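Local coordinates for protein prolyl endopeptidase (Myxococcus xanthus, PDB 2BKL) that probably cleaves oligopeptides after proline, and less readily after alanine, as a serine endopeptidase of the prolyl oligopeptidase family, at residues P54-L59 with L667-F672; L642-A647 with I661-D666. One frame throughout, in Å; residues are numbered along the deposited sequence.

Followed from the N terminus, the chain enters contact 1 at residues 54-59, at the start of helix 56-67. It then runs through the beta-propeller sheets and the alpha/beta-hydrolase sheet before helix 657-674 closes the circuit, more than 600 residues later. Contact 2 is nested inside that loop: strand 641-646 meets the middle of the same helix, and 13 residues separate segments 642-647 and 661-666. Helix 657-674 is therefore shared, with helix 56-67, from the N-terminal part of the chain, and the edge strand of the hydrolase sheet both packed on it. The contact centres lie about 12 Å apart, and a salt bridge from Arg56 NH1 to Asp666 OD1 (2.7 Å) joins them directly.

Contact 1. Residues P54-L59 with L667-F672; sequences PGREAL and LYSFLF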
ATOM      1  N   PRO A  54     -29.869  -6.116   2.510  1.00 23.06           N
ATOM      2  CA  PRO A  54     -30.251  -6.461   3.885  1.00 24.30           C
ATOM      3  C   PRO A  54     -29.193  -6.151   4.942  1.00 24.37           C
ATOM      4  O   PRO A  54     -27.986  -6.134   4.660  1.00 23.31           O
ATOM      5  CB  PRO A  54     -30.515  -7.972   3.804  1.00 24.80           C
ATOM      6  CG  PRO A  54     -29.615  -8.462   2.723  1.00 25.04           C
ATOM      7  CD  PRO A  54     -29.377  -7.300   1.780  1.00 23.56           C
ATOM      8  N   GLY A  55     -29.677  -5.902   6.160  1.00 24.16           N
ATOM      9  CA  GLY A  55     -28.839  -5.842   7.346  1.00 23.27           C
ATOM     10  C   GLY A  55     -28.206  -4.495   7.636  1.00 22.57           C
ATOM     11  O   GLY A  55     -27.331  -4.414   8.496  1.00 22.96           O
ATOM     12  N   ARG A  56     -28.651  -3.439   6.954  1.00 20.36           N
ATOM     13  CA  ARG A  56     -27.859  -2.191   6.901  1.00 16.78           C
ATOM     14  C   ARG A  56     -27.837  -1.429   8.216  1.00 17.14           C
ATOM     15  O   ARG A  56     -26.791  -0.913   8.607  1.00 13.26           O
ATOM     16  CB  ARG A  56     -28.327  -1.278   5.766  1.00 14.77           C
ATOM     17  CG  ARG A  56     -27.976  -1.802   4.382  1.00 14.58           C
ATOM     18  CD  ARG A  56     -28.612  -0.978   3.269  1.00 13.90           C
ATOM     19  NE  ARG A  56     -28.065   0.379   3.261  1.00 13.90           N
ATOM     20  CZ  ARG A  56     -26.922   0.736   2.658  1.00 11.83           C
ATOM     21  NH1 ARG A  56     -26.182  -0.129   1.995  1.00 12.12           N
ATOM     22  NH2 ARG A  56     -26.508   1.999   2.750  1.00 15.65           N
ATOM     23  N   GLU A  57     -28.966  -1.357   8.909  1.00 18.63           N
ATOM     24  CA  GLU A  57     -29.024  -0.618  10.168  1.00 21.20           C
ATOM     25  C   GLU A  57     -28.125  -1.287  11.216  1.00 19.54           C
ATOM     26  O   GLU A  57     -27.353  -0.609  11.904  1.00 17.58           O
ATOM     27  CB  GLU A  57     -30.463  -0.521  10.676  1.00 25.31           C
ATOM     28  CG  GLU A  57     -31.283   0.532   9.962  1.00 28.78           C
ATOM     29  CD  GLU A  57     -32.710   0.578  10.472  1.00 29.79           C
ATOM     30  OE1 GLU A  57     -33.470  -0.394  10.230  1.00 35.02           O
ATOM     31  OE2 GLU A  57     -33.069   1.583  11.125  1.00 33.85           O
ATOM     32  N   ALA A  58     -28.209  -2.611  11.312  1.00 18.44           N
ATOM     33  CA  ALA A  58     -27.347  -3.380  12.219  1.00 18.70           C
ATOM     34  C   ALA A  58     -25.872  -3.272  11.861  1.00 17.35           C
ATOM     35  O   ALA A  58     -25.022  -3.161  12.745  1.00 16.62           O
ATOM     36  CB  ALA A  58     -27.750  -4.850  12.255  1.00 19.93           C
ATOM     37  N   LEU A  59     -25.545  -3.336  10.576  1.00 14.14           N
ATOM     38  CA  LEU A  59     -24.141  -3.227  10.158  1.00 14.06           C
ATOM     39  C   LEU A  59     -23.628  -1.837  10.534  1.00 12.68           C
ATOM     40  O   LEU A  59     -22.552  -1.713  11.102  1.00 11.32           O
ATOM     41  CB  LEU A  59     -23.949  -3.448   8.651  1.00 14.65           C
ATOM     42  CG  LEU A  59     -23.921  -4.886   8.117  1.00 15.81           C
ATOM     43  CD1 LEU A  59     -23.953  -4.821   6.607  1.00 15.68           C
ATOM     44  CD2 LEU A  59     -22.715  -5.657   8.585  1.00 16.79           C
ATOM     45  N   LEU A 667     -20.520  -2.507   1.155  1.00  6.96           N
ATOM     46  CA  LEU A 667     -19.822  -3.716   0.759  1.00  7.48           C
ATOM     47  C   LEU A 667     -20.485  -4.936   1.322  1.00  8.52           C
ATOM     48  O   LEU A 667     -20.827  -5.850   0.579  1.00  8.56           O
ATOM     49  CB  LEU A 667     -18.359  -3.646   1.231  1.00 11.18           C
ATOM     50  CG  LEU A 667     -17.382  -4.683   0.660  1.00 12.36           C
ATOM     51  CD1 LEU A 667     -15.920  -4.174   0.827  1.00 15.48           C
ATOM     52  CD2 LEU A 667     -17.534  -6.034   1.270  1.00 15.46           C
ATOM     53  N   TYR A 668     -20.703  -4.963   2.634  1.00 10.20           N
ATOM     54  CA  TYR A 668     -21.175  -6.187   3.272  1.00 11.08           C
ATOM     55  C   TYR A 668     -22.662  -6.408   3.012  1.00 12.03           C
ATOM     56  O   TYR A 668     -23.086  -7.561   2.867  1.00 11.47           O
ATOM     57  CB  TYR A 668     -20.750  -6.292   4.768  1.00 10.69           C
ATOM     58  CG  TYR A 668     -19.259  -6.620   4.868  1.00 11.51           C
ATOM     59  CD1 TYR A 668     -18.816  -7.912   4.658  1.00 12.83           C
ATOM     60  CD2 TYR A 668     -18.307  -5.641   5.159  1.00 13.63           C
ATOM     61  CE1 TYR A 668     -17.453  -8.234   4.707  1.00 14.44           C
ATOM     62  CE2 TYR A 668     -16.929  -5.960   5.235  1.00 13.43           C
ATOM     63  CZ  TYR A 668     -16.522  -7.272   5.001  1.00 14.66           C
ATOM     64  OH  TYR A 668     -15.179  -7.642   5.026  1.00 15.64           O
ATOM     65  N   SER A 669     -23.456  -5.343   2.867  1.00 10.89           N
ATOM     66  CA  SER A 669     -24.847  -5.525   2.476  1.00 13.37           C
ATOM     67  C   SER A 669     -24.989  -6.045   1.022  1.00 10.58           C
ATOM     68  O   SER A 669     -25.838  -6.886   0.771  1.00 11.19           O
ATOM     69  CB  SER A 669     -25.696  -4.290   2.795  1.00 13.03           C
ATOM     70  OG  SER A 669     -25.449  -3.205   1.924  1.00 11.74           O
ATOM     71  N   PHE A 670     -24.122  -5.617   0.100  1.00  9.04           N
ATOM     72  CA  PHE A 670     -24.019  -6.190  -1.243  1.00  7.27           C
ATOM     73  C   PHE A 670     -23.757  -7.693  -1.149  1.00  7.60           C
ATOM     74  O   PHE A 670     -24.427  -8.502  -1.776  1.00  8.34           O
ATOM     75  CB  PHE A 670     -22.900  -5.473  -2.025  1.00  7.81           C
ATOM     76  CG  PHE A 670     -22.462  -6.177  -3.286  1.00  6.69           C
ATOM     77  CD1 PHE A 670     -23.219  -6.110  -4.463  1.00  8.50           C
ATOM     78  CD2 PHE A 670     -21.273  -6.873  -3.316  1.00  8.51           C
ATOM     79  CE1 PHE A 670     -22.789  -6.743  -5.639  1.00  8.00           C
ATOM     80  CE2 PHE A 670     -20.849  -7.495  -4.443  1.00  7.51           C
ATOM     81  CZ  PHE A 670     -21.611  -7.437  -5.620  1.00  6.67           C
ATOM     82  N   LEU A 671     -22.776  -8.067  -0.342  1.00  7.61           N
ATOM     83  CA  LEU A 671     -22.428  -9.471  -0.196  1.00  7.65           C
ATOM     84  C   LEU A 671     -23.583 -10.283   0.379  1.00  8.34           C
ATOM     85  O   LEU A 671     -23.870 -11.398  -0.109  1.00  9.18           O
ATOM     86  CB  LEU A 671     -21.150  -9.649   0.638  1.00  9.14           C
ATOM     87  CG  LEU A 671     -19.866  -9.126  -0.024  1.00  9.61           C
ATOM     88  CD1 LEU A 671     -18.675  -9.384   0.873  1.00 11.25           C
ATOM     89  CD2 LEU A 671     -19.640  -9.765  -1.396  1.00  8.79           C
ATOM     90  N   PHE A 672     -24.224  -9.752   1.423  1.00  8.45           N
ATOM     91  CA  PHE A 672     -25.321 -10.471   2.066  1.00  9.90           C
ATOM     92  C   PHE A 672     -26.415 -10.701   1.049  1.00 11.27           C
ATOM     93  O   PHE A 672     -27.043 -11.747   1.058  1.00 11.76           O
ATOM     94  CB  PHE A 672     -25.901  -9.664   3.235  1.00 11.45           C
ATOM     95  CG  PHE A 672     -25.070  -9.655   4.474  1.00 12.06           C
ATOM     96  CD1 PHE A 672     -24.076 -10.597   4.700  1.00 13.83           C
ATOM     97  CD2 PHE A 672     -25.325  -8.721   5.456  1.00 14.58           C
ATOM     98  CE1 PHE A 672     -23.336 -10.573   5.889  1.00 15.12           C
ATOM     99  CE2 PHE A 672     -24.577  -8.689   6.624  1.00 16.09           C
ATOM    100  CZ  PHE A 672     -23.590  -9.630   6.832  1.00 15.27           C
TER
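Leu59 is the largest bump from segment 54-59: its CD1 sits 3.8 Å from Ser669 N. Tyr668 CB lies 4.0 Å from the same Leu59 CD1. Phe672 CE2, 3.9 Å from Leu59 CD1, closes the hollow from a third direction. With CG anti to its own carbonyl carbon (chi1 -80°), the isobutyl group reaches from helix 56-67 to this dip on helix 657-674. Pro54 CG lies against Phe672 CB at 3.9 Å, and Pro54 O comes up in plane at the edge of the phenyl ring, 3.8 Å from Phe672 CD2. Ser669 CB fills the hollow between Pro54 O, 3.5 Å from it, and Arg56 CG. The Arg56 chain bends at chi3 (65°), bringing NH1 to 3.2 Å from Ser669 OG in a hydrogen bond bent to 137° at the hydrogen. That bond is secondary for both groups: Arg56 has a salt bridge to Asp666, and Ser669 OG bonds to Val665 O. Chemically, then, the seam is mostly apolar packing with one modest polar link, and Pro54 O is buried there with no polar partner to satisfy it.

Contact 2. Residues L642-A647 with I661-D666; sequences LLRIEA and IESSVD
Arg644 crosses from the strand to Asp666 on the helix. From CB the chain starts with CG anti to the backbone N (chi1 -175°) and stays extended to NE, a course that carries it off the sheet. NE donates to Asp666 OD2 at 2.8 Å; the oxygen lies in the guanidinium plane and accepts through its anti lone pair. Beyond CZ, NH2 also binds Asp666 OD2, at 3.1 Å and out of the carboxylate plane, whereas NH1 bonds to Glu646 OE1 at 2.8 Å from above that carboxylate, completing a three-residue salt-bridge network. The guanidinium and Asp666 carboxylate are turned 66° apart, and the side-on grip falls on OD2 alone; Asp666 OD1 is held by Arg56 on helix 56-67. Ser663 CA lies over one guanidinium face, and Ser663 OG is hydrogen-bonded to Lys659 O. A leucine here would probably leave Glu646 OE1 and Asp666 OD2 without their shared cation, with Asp666 held by Arg56 alone. The axes of strand 642-646 and helix segment 661-666 come within 11.0 Å, nearly antiparallel at 170°, as expected where the last strand of an alpha/beta-hydrolase sheet precedes its C-terminal helix; their connection holds His651, a ligand-pocket residue and probably the catalytic-triad histidine.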
ATOM      1  N   LEU A 642     -22.489  -2.784 -10.359  1.00  7.42           N
ATOM      2  CA  LEU A 642     -22.700  -1.465  -9.793  1.00  6.64           C
ATOM      3  C   LEU A 642     -21.417  -0.689  -9.749  1.00  6.91           C
ATOM      4  O   LEU A 642     -20.385  -1.262  -9.404  1.00  8.18           O
ATOM      5  CB  LEU A 642     -23.275  -1.588  -8.370  1.00  8.21           C
ATOM      6  CG  LEU A 642     -24.567  -2.391  -8.217  1.00  9.52           C
ATOM      7  CD1 LEU A 642     -24.947  -2.556  -6.769  1.00 11.24           C
ATOM      8  CD2 LEU A 642     -25.703  -1.756  -8.973  1.00  9.17           C
ATOM      9  N   LEU A 643     -21.472   0.601 -10.066  1.00  6.15           N
ATOM     10  CA  LEU A 643     -20.349   1.498  -9.920  1.00  5.96           C
ATOM     11  C   LEU A 643     -20.650   2.496  -8.804  1.00  6.77           C
ATOM     12  O   LEU A 643     -21.459   3.396  -8.970  1.00  7.90           O
ATOM     13  CB  LEU A 643     -20.071   2.231 -11.249  1.00  8.18           C
ATOM     14  CG  LEU A 643     -18.958   3.288 -11.207  1.00  8.00           C
ATOM     15  CD1 LEU A 643     -17.599   2.685 -10.921  1.00 10.63           C
ATOM     16  CD2 LEU A 643     -18.906   4.070 -12.524  1.00  9.90           C
ATOM     17  N   ARG A 644     -20.001   2.320  -7.666  1.00  6.84           N
ATOM     18  CA  ARG A 644     -20.116   3.207  -6.524  1.00  6.53           C
ATOM     19  C   ARG A 644     -18.931   4.176  -6.495  1.00  6.45           C
ATOM     20  O   ARG A 644     -17.788   3.718  -6.438  1.00  8.65           O
ATOM     21  CB  ARG A 644     -20.111   2.360  -5.283  1.00  6.90           C
ATOM     22  CG  ARG A 644     -20.345   3.108  -3.972  1.00  7.91           C
ATOM     23  CD  ARG A 644     -19.967   2.263  -2.772  1.00  8.21           C
ATOM     24  NE  ARG A 644     -20.324   2.845  -1.500  1.00  9.23           N
ATOM     25  CZ  ARG A 644     -19.608   3.748  -0.835  1.00  8.36           C
ATOM     26  NH1 ARG A 644     -18.476   4.228  -1.296  1.00 10.73           N
ATOM     27  NH2 ARG A 644     -20.066   4.182   0.325  1.00 11.44           N
ATOM     28  N   ILE A 645     -19.172   5.481  -6.522  1.00  6.01           N
ATOM     29  CA  ILE A 645     -18.099   6.445  -6.573  1.00  6.83           C
ATOM     30  C   ILE A 645     -18.023   7.188  -5.253  1.00  8.07           C
ATOM     31  O   ILE A 645     -18.951   7.915  -4.885  1.00  9.09           O
ATOM     32  CB  ILE A 645     -18.280   7.412  -7.757  1.00  7.74           C
ATOM     33  CG1 ILE A 645     -18.448   6.642  -9.095  1.00  8.53           C
ATOM     34  CG2 ILE A 645     -17.112   8.420  -7.817  1.00  8.53           C
ATOM     35  CD1 ILE A 645     -18.816   7.559 -10.300  1.00  9.27           C
ATOM     36  N   GLU A 646     -16.937   7.004  -4.525  1.00  8.09           N
ATOM     37  CA  GLU A 646     -16.776   7.685  -3.251  1.00  8.79           C
ATOM     38  C   GLU A 646     -16.402   9.134  -3.493  1.00  8.61           C
ATOM     39  O   GLU A 646     -15.507   9.415  -4.285  1.00 11.10           O
ATOM     40  CB  GLU A 646     -15.679   6.987  -2.456  1.00 10.93           C
ATOM     41  CG  GLU A 646     -15.401   7.532  -1.062  1.00 12.95           C
ATOM     42  CD  GLU A 646     -16.309   6.978   0.015  1.00 18.08           C
ATOM     43  OE1 GLU A 646     -16.520   5.744   0.055  1.00 25.52           O
ATOM     44  OE2 GLU A 646     -16.735   7.779   0.886  1.00 25.71           O
ATOM     45  N   ALA A 647     -17.077  10.039  -2.789  1.00  9.72           N
ATOM     46  CA  ALA A 647     -16.829  11.451  -2.937  1.00  9.40           C
ATOM     47  C   ALA A 647     -15.615  11.908  -2.124  1.00 10.58           C
ATOM     48  O   ALA A 647     -15.325  11.353  -1.072  1.00 11.60           O
ATOM     49  CB  ALA A 647     -18.057  12.241  -2.526  1.00 11.33           C
ATOM     50  N   ILE A 661     -17.400   3.827   7.405  1.00  8.28           N
ATOM     51  CA  ILE A 661     -18.559   3.081   7.899  1.00  7.41           C
ATOM     52  C   ILE A 661     -19.513   2.873   6.740  1.00  7.49           C
ATOM     53  O   ILE A 661     -19.961   1.747   6.512  1.00  8.35           O
ATOM     54  CB  ILE A 661     -19.243   3.799   9.079  1.00  7.44           C
ATOM     55  CG1 ILE A 661     -18.340   3.774  10.296  1.00  8.94           C
ATOM     56  CG2 ILE A 661     -20.575   3.119   9.414  1.00  8.76           C
ATOM     57  CD1 ILE A 661     -18.719   4.742  11.418  1.00  9.48           C
ATOM     58  N   GLU A 662     -19.845   3.953   6.012  1.00  8.79           N
ATOM     59  CA  GLU A 662     -20.780   3.842   4.884  1.00  9.38           C
ATOM     60  C   GLU A 662     -20.280   2.864   3.823  1.00 10.25           C
ATOM     61  O   GLU A 662     -21.061   2.099   3.257  1.00 10.30           O
ATOM     62  CB  GLU A 662     -21.061   5.216   4.274  1.00 11.86           C
ATOM     63  CG  GLU A 662     -21.948   6.094   5.135  1.00 15.20           C
ATOM     64  CD  GLU A 662     -22.250   7.420   4.469  1.00 18.97           C
ATOM     65  OE1 GLU A 662     -22.883   7.405   3.393  1.00 25.56           O
ATOM     66  OE2 GLU A 662     -21.869   8.484   4.996  1.00 26.23           O
ATOM     67  N   SER A 663     -18.973   2.852   3.567  1.00  9.89           N
ATOM     68  CA  SER A 663     -18.446   1.998   2.515  1.00 10.33           C
ATOM     69  C   SER A 663     -18.551   0.539   2.944  1.00 10.04           C
ATOM     70  O   SER A 663     -18.904  -0.314   2.128  1.00  9.47           O
ATOM     71  CB  SER A 663     -16.996   2.363   2.197  1.00 13.82           C
ATOM     72  OG  SER A 663     -16.973   3.637   1.590  1.00 23.51           O
ATOM     73  N   SER A 664     -18.274   0.251   4.216  1.00  9.02           N
ATOM     74  CA  SER A 664     -18.350  -1.106   4.717  1.00  8.38           C
ATOM     75  C   SER A 664     -19.789  -1.583   4.759  1.00  9.03           C
ATOM     76  O   SER A 664     -20.029  -2.735   4.463  1.00  9.38           O
ATOM     77  CB  SER A 664     -17.692  -1.227   6.103  1.00  8.88           C
ATOM     78  OG  SER A 664     -16.281  -1.072   5.974  1.00 11.80           O
ATOM     79  N   VAL A 665     -20.732  -0.722   5.153  1.00  7.29           N
ATOM     80  CA  VAL A 665     -22.137  -1.083   5.134  1.00  8.65           C
ATOM     81  C   VAL A 665     -22.524  -1.493   3.697  1.00  8.49           C
ATOM     82  O   VAL A 665     -23.204  -2.489   3.475  1.00  8.47           O
ATOM     83  CB  VAL A 665     -23.059   0.061   5.662  1.00  9.20           C
ATOM     84  CG1 VAL A 665     -24.523  -0.291   5.455  1.00  9.47           C
ATOM     85  CG2 VAL A 665     -22.772   0.361   7.152  1.00  9.22           C
ATOM     86  N   ASP A 666     -22.106  -0.691   2.731  1.00  8.22           N
ATOM     87  CA  ASP A 666     -22.398  -0.961   1.335  1.00  8.70           C
ATOM     88  C   ASP A 666     -21.792  -2.279   0.874  1.00  8.75           C
ATOM     89  O   ASP A 666     -22.483  -3.072   0.268  1.00 10.19           O
ATOM     90  CB  ASP A 666     -21.960   0.213   0.463  1.00  9.04           C
ATOM     91  CG  ASP A 666     -22.904   1.401   0.552  1.00 11.63           C
ATOM     92  OD1 ASP A 666     -24.025   1.303   1.109  1.00 15.24           O
ATOM     93  OD2 ASP A 666     -22.608   2.503   0.055  1.00 12.76           O
TER